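Local coordinates for protein ORF 37 (Human herpesvirus 8 type M, PDB 3FHD) that degrades DNA as an endonuclease and exonuclease, processing branched or non-linear viral intermediates so that unit-length linear progeny genomes can be packaged, at residues Gly163-Ser167 against Ser168-Trp172; Ser404-Glu407 against Glu408-Leu412; Pro82-Arg85 against Met86-Asn89. All blocks are in the same frame, centred on the assembly; numbering follows the deposited sequence.

Along the chain interaction 3 comes first, then interaction 1, then interaction 2, with centres 17 to 19 Å apart. Interaction 3 is the first turns of helix 83-100, interaction 1 the passage from strand 165-166 into helix 170-175, and interaction 2 the end of helix 394-412. Only interactions 1 and 3 touch, with CG1 of I164 3.6 Å from NH1 of R85. Helix 394-412 also packs on F170 of interaction 1, while Q231, in the same three-stranded sheet as strand 165-166, bonds both R85 and N89 of interaction 3 and Y409 of interaction 2. The sheet and its flanking helices thus link interaction 1, near the metal site, to interactions 2 and 3 farther from it.

Interaction 1 (Gly163-Ser167 against Ser168-Trp172); sequences GIISS and SKFHW. With SO4 (sulfate ion), chain B.
With chi1 of 61° in S166 and 64° in S168, both hydroxyls lie between backbone N and carbonyl carbon, which brings the two OG atoms to 3.2 Å from each other and next to the same sulfate oxygen. S167 has a similar first torsion, and its hydroxyl turns to another oxygen of the anion. S168 OG donates to sulfate O1 at 2.9 Å, and the S168 backbone N reaches that oxygen along an almost straight line, with an angle of 164° at the hydrogen. S167 OG donates to sulfate O3 at 2.6 Å, joined there by the S167 backbone N. R161 and S241 complete the grip. S166 ends the short, weakly bonded strand 165-166, parallel to strand 238-240, and S167 and S168 turn the chain toward helix 170-175. S167 stands about 5 Å from the metal ligand E266, side chain to side chain; the sulfate itself probably comes from the crystallisation liquor, but its pocket is consistent with a place for a DNA phosphate near the magnesium ion of a PD-(D/E)XK nuclease. The turn is closed by K169 N, which donates to S166 O at 3.0 Å from well above the carbonyl plane; a weak bond from F170 N to S167 O follows. One water joins S167 O to H171 N. The extended chain of K169 passes the S166 hydroxyl, CG lying 3.9 Å from OG, and NZ binds a second water as well as the carbonyl of K182. On the apolar side, I165 CG2 sits near the ring plane at the edge of F170, 4.0 Å from CD1, and F170 continues onto helices 394-412 and 468-489.

Interaction 2 (Ser404-Glu407 against Glu408-Leu412); sequences SIVE and EYIGL
Apolar contacts one turn apart run between I405 and Y409 and between V406 and I410. I405 and Y409 lie alongside one another and point the same way; CG2 of I405, anti to the backbone N, sits 3.6 Å from CE2 of the ring. V406 and I410 meet at an angle instead, through V406 CG1 and I410 CD1, which are 3.8 Å apart. The delta methyl of I405 also packs against a polar end: its CD1 is 3.4 Å from OE1 of E408, whose chain is fully extended with CG anti to N (chi1 -176°). The other oxygen, OE2, is bound by S232 OG and Q234 N, which should hold the carboxylate beside the methyl group. These side chains decorate the last turns of helix 394-412, where I405 and Y409 face strand 230-231, Y409 reaches on to helix 134-147, and S404 touches helix 468-489. Backbone bonds are the regular i to i+4 set of an alpha helix. I410 N donates to V406 O at 3.0 Å and is nearly straight, 172° at the hydrogen, whereas the bond from G411 N to E407 O is bent to 137° at the same length, close to where the helix stops. E408 N to S404 O and Y409 N to I405 O make up the rest. Polar ends are held from elsewhere in the chain: the Y409 hydroxyl bonds to Q231 O, and the E407 carboxylate forms a salt bridge with K471 through OE1 and a hydrogen bond with the Y424 hydroxyl through OE2.

Interaction 3 (Pro82-Arg85 against Met86-Asn89); sequences PALR and MAYN
The side chains of R85 and Y88 run alongside each other, so that CD2 of the tyrosine comes to rest over one face of the arginine's guanidinium. Both side chains leave the helix with CG anti to the backbone N, and the bend of R85 at chi2 (64°) then swings its end alongside the ring. Y88 CD2 lies over the centre of that face, 3.9 Å from R85 CZ, with the two planes 57° apart, too steeply tilted for a parallel stack. F59 adds a cation-pi contact to R85 and also meets the Y88 ring, while the Y88 hydroxyl bonds to L57 O. The backbone carbonyl of R85 is held too, by two donors. R85 O accepts from N89 N at 2.9 Å, the ordinary helical bond, and at the same length from N89 ND2, which stands 44° out of the carbonyl plane on the opposite face. The amide of N89 thus doubles back on its own helix, its OD1 held by Q231. M86 occupies a different flank of this first part of helix 83-100, which follows a cis-proline, P82. Its N donates to P82 O at 3.0 Å, nearly along the C=O axis, and its CB rests 3.5 Å from A83 O. Beyond the backbone, M86 packs on C129, M132, R137 and C141, joining the helix to helices 122-130 and 134-147. All of this is buried, and the partners of the R85 guanidinium include the carbonyl oxygens of L160 and D162 and the side-chain oxygen of Q231, so its positive charge is probably stabilised in the interior by neutral carbonyl and amide dipoles and by the cation-pi contact with F59.

Interaction 1 (Gly163-Ser167 against Ser168-Trp172)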
ATOM      1  N   GLY A 163      -1.130  10.363  10.797  1.00 16.49           N
ATOM      2  CA  GLY A 163      -1.800   9.752  11.947  1.00 15.50           C
ATOM      3  C   GLY A 163      -2.175   8.285  11.741  1.00 16.71           C
ATOM      4  O   GLY A 163      -2.809   7.668  12.580  1.00 15.98           O
ATOM      5  N   ILE A 164      -1.772   7.739  10.608  1.00 16.77           N
ATOM      6  CA  ILE A 164      -2.172   6.398  10.276  1.00 16.92           C
ATOM      7  C   ILE A 164      -0.947   5.515  10.105  1.00 16.14           C
ATOM      8  O   ILE A 164       0.025   5.950   9.490  1.00 17.55           O
ATOM      9  CB  ILE A 164      -2.954   6.387   8.912  1.00 16.27           C
ATOM     10  CG1 ILE A 164      -4.278   7.161   9.031  1.00 21.14           C
ATOM     11  CG2 ILE A 164      -3.158   4.968   8.439  1.00 18.15           C
ATOM     12  CD1 ILE A 164      -5.488   6.323   9.421  1.00 21.33           C
ATOM     13  N   ILE A 165      -1.017   4.268  10.583  1.00 14.59           N
ATOM     14  CA  ILE A 165       0.021   3.294  10.285  1.00 15.40           C
ATOM     15  C   ILE A 165      -0.377   2.654   8.936  1.00 15.36           C
ATOM     16  O   ILE A 165      -1.332   1.880   8.877  1.00 14.93           O
ATOM     17  CB  ILE A 165       0.156   2.238  11.360  1.00 15.93           C
ATOM     18  CG1 ILE A 165       0.740   2.845  12.666  1.00 15.98           C
ATOM     19  CG2 ILE A 165       1.126   1.094  10.874  1.00 15.56           C
ATOM     20  CD1 ILE A 165       0.569   1.925  13.908  1.00 16.12           C
ATOM     21  N   SER A 166       0.320   3.059   7.874  1.00 15.94           N
ATOM     22  CA  SER A 166       0.024   2.617   6.517  1.00 15.63           C
ATOM     23  C   SER A 166       0.882   1.395   6.240  1.00 16.57           C
ATOM     24  O   SER A 166       1.765   1.084   7.031  1.00 15.40           O
ATOM     25  CB  SER A 166       0.342   3.743   5.532  1.00 17.05           C
ATOM     26  OG  SER A 166       1.727   4.086   5.607  1.00 15.72           O
ATOM     27  N   SER A 167       0.639   0.689   5.125  1.00 15.01           N
ATOM     28  CA  SER A 167       1.397  -0.519   4.861  1.00 15.96           C
ATOM     29  C   SER A 167       2.904  -0.351   4.637  1.00 16.51           C
ATOM     30  O   SER A 167       3.659  -1.244   4.975  1.00 16.02           O
ATOM     31  CB  SER A 167       0.739  -1.358   3.742  1.00 14.54           C
ATOM     32  OG  SER A 167       1.028  -0.799   2.462  1.00 15.32           O
ATOM     33  N   SER A 168       3.335   0.792   4.127  1.00 17.26           N
ATOM     34  CA  SER A 168       4.758   1.132   4.001  1.00 18.85           C
ATOM     35  C   SER A 168       5.448   1.398   5.357  1.00 19.57           C
ATOM     36  O   SER A 168       6.669   1.419   5.421  1.00 19.22           O
ATOM     37  CB  SER A 168       4.895   2.399   3.115  1.00 19.08           C
ATOM     38  OG  SER A 168       4.266   3.494   3.758  1.00 22.87           O
ATOM     39  N   LYS A 169       4.660   1.630   6.411  1.00 18.23           N
ATOM     40  CA  LYS A 169       5.170   1.872   7.779  1.00 17.93           C
ATOM     41  C   LYS A 169       4.885   0.689   8.712  1.00 16.63           C
ATOM     42  O   LYS A 169       5.274   0.709   9.876  1.00 16.41           O
ATOM     43  CB  LYS A 169       4.508   3.101   8.393  1.00 18.37           C
ATOM     44  CG  LYS A 169       4.964   4.435   7.755  1.00 22.90           C
ATOM     45  CD  LYS A 169       4.270   5.579   8.430  1.00 25.01           C
ATOM     46  CE  LYS A 169       4.273   6.779   7.536  1.00 27.11           C
ATOM     47  NZ  LYS A 169       4.134   8.002   8.373  1.00 24.24           N
ATOM     48  N   PHE A 170       4.225  -0.345   8.226  1.00 15.53           N
ATOM     49  CA  PHE A 170       3.794  -1.422   9.150  1.00 15.36           C
ATOM     50  C   PHE A 170       4.955  -2.213   9.824  1.00 15.48           C
ATOM     51  O   PHE A 170       4.931  -2.479  11.034  1.00 15.54           O
ATOM     52  CB  PHE A 170       2.745  -2.338   8.488  1.00 15.24           C
ATOM     53  CG  PHE A 170       2.123  -3.317   9.460  1.00 16.36           C
ATOM     54  CD1 PHE A 170       1.247  -2.868  10.438  1.00 16.04           C
ATOM     55  CD2 PHE A 170       2.443  -4.660   9.406  1.00 15.85           C
ATOM     56  CE1 PHE A 170       0.676  -3.774  11.375  1.00 16.23           C
ATOM     57  CE2 PHE A 170       1.885  -5.591  10.325  1.00 16.75           C
ATOM     58  CZ  PHE A 170       1.001  -5.144  11.316  1.00 14.60           C
ATOM     59  N   HIS A 171       5.968  -2.591   9.052  1.00 15.28           N
ATOM     60  CA  HIS A 171       7.148  -3.221   9.618  1.00 15.57           C
ATOM     61  C   HIS A 171       7.800  -2.339  10.712  1.00 14.41           C
ATOM     62  O   HIS A 171       8.099  -2.844  11.805  1.00 14.27           O
ATOM     63  CB  HIS A 171       8.162  -3.596   8.525  1.00 15.79           C
ATOM     64  CG  HIS A 171       9.417  -4.225   9.067  1.00 17.87           C
ATOM     65  ND1 HIS A 171      10.604  -3.537   9.182  1.00 19.78           N
ATOM     66  CD2 HIS A 171       9.654  -5.470   9.538  1.00 18.52           C
ATOM     67  CE1 HIS A 171      11.522  -4.334   9.712  1.00 19.18           C
ATOM     68  NE2 HIS A 171      10.970  -5.511   9.936  1.00 20.77           N
ATOM     69  N   TRP A 172       7.970  -1.044  10.425  1.00 13.97           N
ATOM     70  CA  TRP A 172       8.557  -0.064  11.370  1.00 14.87           C
ATOM     71  C   TRP A 172       7.717  -0.032  12.677  1.00 14.82           C
ATOM     72  O   TRP A 172       8.279  -0.084  13.795  1.00 13.88           O
ATOM     73  CB  TRP A 172       8.695   1.319  10.700  1.00 13.98           C
ATOM     74  CG  TRP A 172       8.897   2.429  11.661  1.00 15.84           C
ATOM     75  CD1 TRP A 172      10.086   2.845  12.214  1.00 13.36           C
ATOM     76  CD2 TRP A 172       7.873   3.236  12.233  1.00 14.78           C
ATOM     77  NE1 TRP A 172       9.850   3.868  13.123  1.00 15.47           N
ATOM     78  CE2 TRP A 172       8.500   4.133  13.132  1.00 15.71           C
ATOM     79  CE3 TRP A 172       6.464   3.280  12.083  1.00 18.49           C
ATOM     80  CZ2 TRP A 172       7.778   5.079  13.853  1.00 15.08           C
ATOM     81  CZ3 TRP A 172       5.748   4.236  12.788  1.00 16.73           C
ATOM     82  CH2 TRP A 172       6.415   5.101  13.693  1.00 13.37           C
TER
HETATM   83  S   SO4 B 487       0.807   2.427   1.569  1.00 24.06           S
HETATM   84  O1  SO4 B 487       1.588   2.972   2.669  1.00 20.40           O
HETATM   85  O2  SO4 B 487       1.707   1.713   0.658  1.00 23.18           O
HETATM   86  O3  SO4 B 487      -0.144   1.513   2.166  1.00 19.67           O
HETATM   87  O4  SO4 B 487       0.047   3.478   0.944  1.00 26.72           O
HETATM   88  O   HOH W   1       1.560   8.165   9.281  1.00 26.09           O
HETATM   89  O   HOH W   2       6.046  -2.450   6.179  1.00 21.75           O

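Interaction 2 (Ser404-Glu407 against Glu408-Leu412)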
ATOM      1  N   SER A 404      -5.055  -7.542   5.565  1.00 16.07           N
ATOM      2  CA  SER A 404      -5.965  -7.287   6.685  1.00 16.94           C
ATOM      3  C   SER A 404      -7.033  -6.244   6.304  1.00 16.40           C
ATOM      4  O   SER A 404      -8.231  -6.431   6.630  1.00 14.77           O
ATOM      5  CB  SER A 404      -5.159  -6.775   7.891  1.00 18.25           C
ATOM      6  OG  SER A 404      -4.335  -7.835   8.360  1.00 26.83           O
ATOM      7  N   ILE A 405      -6.609  -5.187   5.602  1.00 14.75           N
ATOM      8  CA  ILE A 405      -7.535  -4.138   5.167  1.00 15.57           C
ATOM      9  C   ILE A 405      -8.469  -4.642   4.068  1.00 15.32           C
ATOM     10  O   ILE A 405      -9.680  -4.421   4.145  1.00 15.76           O
ATOM     11  CB  ILE A 405      -6.861  -2.820   4.752  1.00 16.84           C
ATOM     12  CG1 ILE A 405      -6.141  -2.154   5.956  1.00 17.97           C
ATOM     13  CG2 ILE A 405      -7.881  -1.872   4.005  1.00 15.07           C
ATOM     14  CD1 ILE A 405      -7.054  -1.855   7.124  1.00 18.38           C
ATOM     15  N   VAL A 406      -7.925  -5.323   3.063  1.00 15.01           N
ATOM     16  CA  VAL A 406      -8.778  -5.953   2.019  1.00 15.19           C
ATOM     17  C   VAL A 406      -9.849  -6.886   2.612  1.00 16.10           C
ATOM     18  O   VAL A 406     -11.022  -6.886   2.209  1.00 15.41           O
ATOM     19  CB  VAL A 406      -7.924  -6.717   0.961  1.00 14.91           C
ATOM     20  CG1 VAL A 406      -8.832  -7.547   0.064  1.00 15.95           C
ATOM     21  CG2 VAL A 406      -7.165  -5.753   0.087  1.00 17.05           C
ATOM     22  N   GLU A 407      -9.433  -7.750   3.545  1.00 15.17           N
ATOM     23  CA  GLU A 407     -10.357  -8.704   4.161  1.00 16.78           C
ATOM     24  C   GLU A 407     -11.407  -8.082   5.085  1.00 16.10           C
ATOM     25  O   GLU A 407     -12.546  -8.560   5.144  1.00 16.08           O
ATOM     26  CB  GLU A 407      -9.575  -9.837   4.827  1.00 16.55           C
ATOM     27  CG  GLU A 407      -8.965 -10.766   3.759  1.00 21.30           C
ATOM     28  CD  GLU A 407      -7.757 -11.555   4.236  1.00 29.03           C
ATOM     29  OE1 GLU A 407      -7.587 -11.699   5.484  1.00 31.24           O
ATOM     30  OE2 GLU A 407      -6.978 -12.026   3.354  1.00 26.90           O
ATOM     31  N   GLU A 408     -11.024  -7.002   5.755  1.00 17.14           N
ATOM     32  CA  GLU A 408     -11.956  -6.147   6.524  1.00 17.55           C
ATOM     33  C   GLU A 408     -13.062  -5.566   5.625  1.00 16.50           C
ATOM     34  O   GLU A 408     -14.239  -5.681   5.964  1.00 16.73           O
ATOM     35  CB  GLU A 408     -11.160  -5.032   7.239  1.00 16.57           C
ATOM     36  CG  GLU A 408     -11.977  -4.079   8.191  1.00 18.59           C
ATOM     37  CD  GLU A 408     -11.057  -2.993   8.807  1.00 21.22           C
ATOM     38  OE1 GLU A 408      -9.836  -3.130   8.671  1.00 29.08           O
ATOM     39  OE2 GLU A 408     -11.524  -2.000   9.427  1.00 27.82           O
ATOM     40  N   TYR A 409     -12.693  -4.981   4.483  1.00 15.26           N
ATOM     41  CA  TYR A 409     -13.669  -4.404   3.540  1.00 14.92           C
ATOM     42  C   TYR A 409     -14.590  -5.503   2.949  1.00 14.60           C
ATOM     43  O   TYR A 409     -15.804  -5.341   2.894  1.00 13.83           O
ATOM     44  CB  TYR A 409     -12.939  -3.674   2.406  1.00 15.99           C
ATOM     45  CG  TYR A 409     -12.485  -2.245   2.708  1.00 14.94           C
ATOM     46  CD1 TYR A 409     -12.931  -1.176   1.908  1.00 15.77           C
ATOM     47  CD2 TYR A 409     -11.659  -1.950   3.786  1.00 17.03           C
ATOM     48  CE1 TYR A 409     -12.502   0.155   2.157  1.00 17.01           C
ATOM     49  CE2 TYR A 409     -11.249  -0.604   4.068  1.00 14.78           C
ATOM     50  CZ  TYR A 409     -11.682   0.444   3.246  1.00 14.89           C
ATOM     51  OH  TYR A 409     -11.260   1.761   3.462  1.00 15.95           O
ATOM     52  N   ILE A 410     -14.014  -6.626   2.527  1.00 15.00           N
ATOM     53  CA  ILE A 410     -14.817  -7.784   2.083  1.00 16.01           C
ATOM     54  C   ILE A 410     -15.819  -8.237   3.169  1.00 16.62           C
ATOM     55  O   ILE A 410     -16.915  -8.678   2.846  1.00 16.79           O
ATOM     56  CB  ILE A 410     -13.897  -8.979   1.684  1.00 15.26           C
ATOM     57  CG1 ILE A 410     -13.185  -8.665   0.392  1.00 15.39           C
ATOM     58  CG2 ILE A 410     -14.729 -10.320   1.537  1.00 16.18           C
ATOM     59  CD1 ILE A 410     -12.026  -9.608   0.082  1.00 16.10           C
ATOM     60  N   GLY A 411     -15.411  -8.152   4.444  1.00 17.54           N
ATOM     61  CA  GLY A 411     -16.228  -8.572   5.597  1.00 17.81           C
ATOM     62  C   GLY A 411     -17.414  -7.646   5.810  1.00 17.37           C
ATOM     63  O   GLY A 411     -18.504  -8.091   6.210  1.00 18.19           O
ATOM     64  N   LEU A 412     -17.216  -6.364   5.527  1.00 17.30           N
ATOM     65  CA  LEU A 412     -18.256  -5.343   5.651  1.00 17.55           C
ATOM     66  C   LEU A 412     -19.146  -5.198   4.413  1.00 18.11           C
ATOM     67  O   LEU A 412     -20.244  -4.663   4.530  1.00 17.95           O
ATOM     68  CB  LEU A 412     -17.654  -3.974   6.015  1.00 17.69           C
ATOM     69  CG  LEU A 412     -17.139  -3.848   7.445  1.00 18.29           C
ATOM     70  CD1 LEU A 412     -16.140  -2.721   7.615  1.00 20.83           C
ATOM     71  CD2 LEU A 412     -18.362  -3.704   8.416  1.00 21.55           C
TER

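Interaction 3 (Pro82-Arg85 against Met86-Asn89)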
ATOM      1  N   PRO A  82     -12.860   4.231  16.277  1.00 16.95           N
ATOM      2  CA  PRO A  82     -12.592   5.128  15.143  1.00 17.04           C
ATOM      3  C   PRO A  82     -13.387   6.454  15.089  1.00 17.40           C
ATOM      4  O   PRO A  82     -13.241   7.188  14.108  1.00 16.23           O
ATOM      5  CB  PRO A  82     -12.974   4.255  13.965  1.00 17.05           C
ATOM      6  CG  PRO A  82     -14.181   3.480  14.495  1.00 17.13           C
ATOM      7  CD  PRO A  82     -13.880   3.214  15.933  1.00 18.14           C
ATOM      8  N   ALA A  83     -14.218   6.755  16.097  1.00 17.26           N
ATOM      9  CA  ALA A  83     -15.139   7.892  16.026  1.00 16.91           C
ATOM     10  C   ALA A  83     -14.441   9.232  15.763  1.00 17.23           C
ATOM     11  O   ALA A  83     -14.925  10.048  14.984  1.00 15.69           O
ATOM     12  CB  ALA A  83     -16.057   7.975  17.308  1.00 17.92           C
ATOM     13  N   LEU A  84     -13.315   9.468  16.427  1.00 16.09           N
ATOM     14  CA  LEU A  84     -12.625  10.758  16.246  1.00 17.68           C
ATOM     15  C   LEU A  84     -11.987  10.871  14.823  1.00 16.54           C
ATOM     16  O   LEU A  84     -11.932  11.954  14.230  1.00 16.06           O
ATOM     17  CB  LEU A  84     -11.601  10.953  17.376  1.00 17.83           C
ATOM     18  CG  LEU A  84     -10.814  12.258  17.432  1.00 18.77           C
ATOM     19  CD1 LEU A  84     -11.747  13.487  17.360  1.00 21.07           C
ATOM     20  CD2 LEU A  84      -9.919  12.285  18.687  1.00 20.51           C
ATOM     21  N   ARG A  85     -11.543   9.740  14.285  1.00 17.71           N
ATOM     22  CA  ARG A  85     -11.046   9.670  12.894  1.00 17.20           C
ATOM     23  C   ARG A  85     -12.176   9.987  11.877  1.00 16.58           C
ATOM     24  O   ARG A  85     -11.927  10.698  10.894  1.00 14.10           O
ATOM     25  CB  ARG A  85     -10.448   8.272  12.623  1.00 16.86           C
ATOM     26  CG  ARG A  85      -9.766   8.134  11.261  1.00 18.10           C
ATOM     27  CD  ARG A  85      -8.557   9.029  11.121  1.00 16.91           C
ATOM     28  NE  ARG A  85      -8.108   9.086   9.716  1.00 19.69           N
ATOM     29  CZ  ARG A  85      -6.947   9.590   9.304  1.00 19.36           C
ATOM     30  NH1 ARG A  85      -6.063  10.012  10.186  1.00 18.78           N
ATOM     31  NH2 ARG A  85      -6.665   9.611   7.999  1.00 20.14           N
ATOM     32  N   MET A  86     -13.383   9.459  12.132  1.00 16.56           N
ATOM     33  CA  MET A  86     -14.588   9.763  11.321  1.00 16.97           C
ATOM     34  C   MET A  86     -14.904  11.259  11.377  1.00 15.61           C
ATOM     35  O   MET A  86     -15.132  11.877  10.339  1.00 15.96           O
ATOM     36  CB  MET A  86     -15.811   8.944  11.786  1.00 17.19           C
ATOM     37  CG  MET A  86     -15.774   7.471  11.363  1.00 19.02           C
ATOM     38  SD  MET A  86     -15.590   7.166   9.584  1.00 24.96           S
ATOM     39  CE  MET A  86     -14.367   5.935   9.704  1.00 23.89           C
ATOM     40  N   ALA A  87     -14.849  11.844  12.580  1.00 14.88           N
ATOM     41  CA  ALA A  87     -15.037  13.307  12.784  1.00 14.96           C
ATOM     42  C   ALA A  87     -14.031  14.118  11.948  1.00 15.89           C
ATOM     43  O   ALA A  87     -14.412  15.072  11.245  1.00 16.92           O
ATOM     44  CB  ALA A  87     -14.880  13.660  14.270  1.00 14.20           C
ATOM     45  N   TYR A  88     -12.754  13.754  12.049  1.00 15.43           N
ATOM     46  CA  TYR A  88     -11.694  14.354  11.214  1.00 15.23           C
ATOM     47  C   TYR A  88     -11.999  14.243   9.718  1.00 15.06           C
ATOM     48  O   TYR A  88     -11.875  15.245   8.993  1.00 14.35           O
ATOM     49  CB  TYR A  88     -10.325  13.694  11.492  1.00 16.66           C
ATOM     50  CG  TYR A  88      -9.276  14.033  10.435  1.00 15.10           C
ATOM     51  CD1 TYR A  88      -8.778  15.325  10.316  1.00 17.58           C
ATOM     52  CD2 TYR A  88      -8.829  13.053   9.532  1.00 19.20           C
ATOM     53  CE1 TYR A  88      -7.823  15.663   9.318  1.00 15.03           C
ATOM     54  CE2 TYR A  88      -7.895  13.374   8.518  1.00 17.12           C
ATOM     55  CZ  TYR A  88      -7.384  14.677   8.447  1.00 16.84           C
ATOM     56  OH  TYR A  88      -6.470  14.988   7.461  1.00 18.81           O
ATOM     57  N   ASN A  89     -12.381  13.039   9.253  1.00 15.84           N
ATOM     58  CA  ASN A  89     -12.720  12.853   7.822  1.00 16.84           C
ATOM     59  C   ASN A  89     -13.783  13.872   7.388  1.00 16.15           C
ATOM     60  O   ASN A  89     -13.688  14.487   6.327  1.00 15.02           O
ATOM     61  CB  ASN A  89     -13.208  11.435   7.516  1.00 16.80           C
ATOM     62  CG  ASN A  89     -12.041  10.457   7.208  1.00 20.54           C
ATOM     63  OD1 ASN A  89     -11.918   9.957   6.090  1.00 26.37           O
ATOM     64  ND2 ASN A  89     -11.185  10.225   8.176  1.00 23.96           N
TER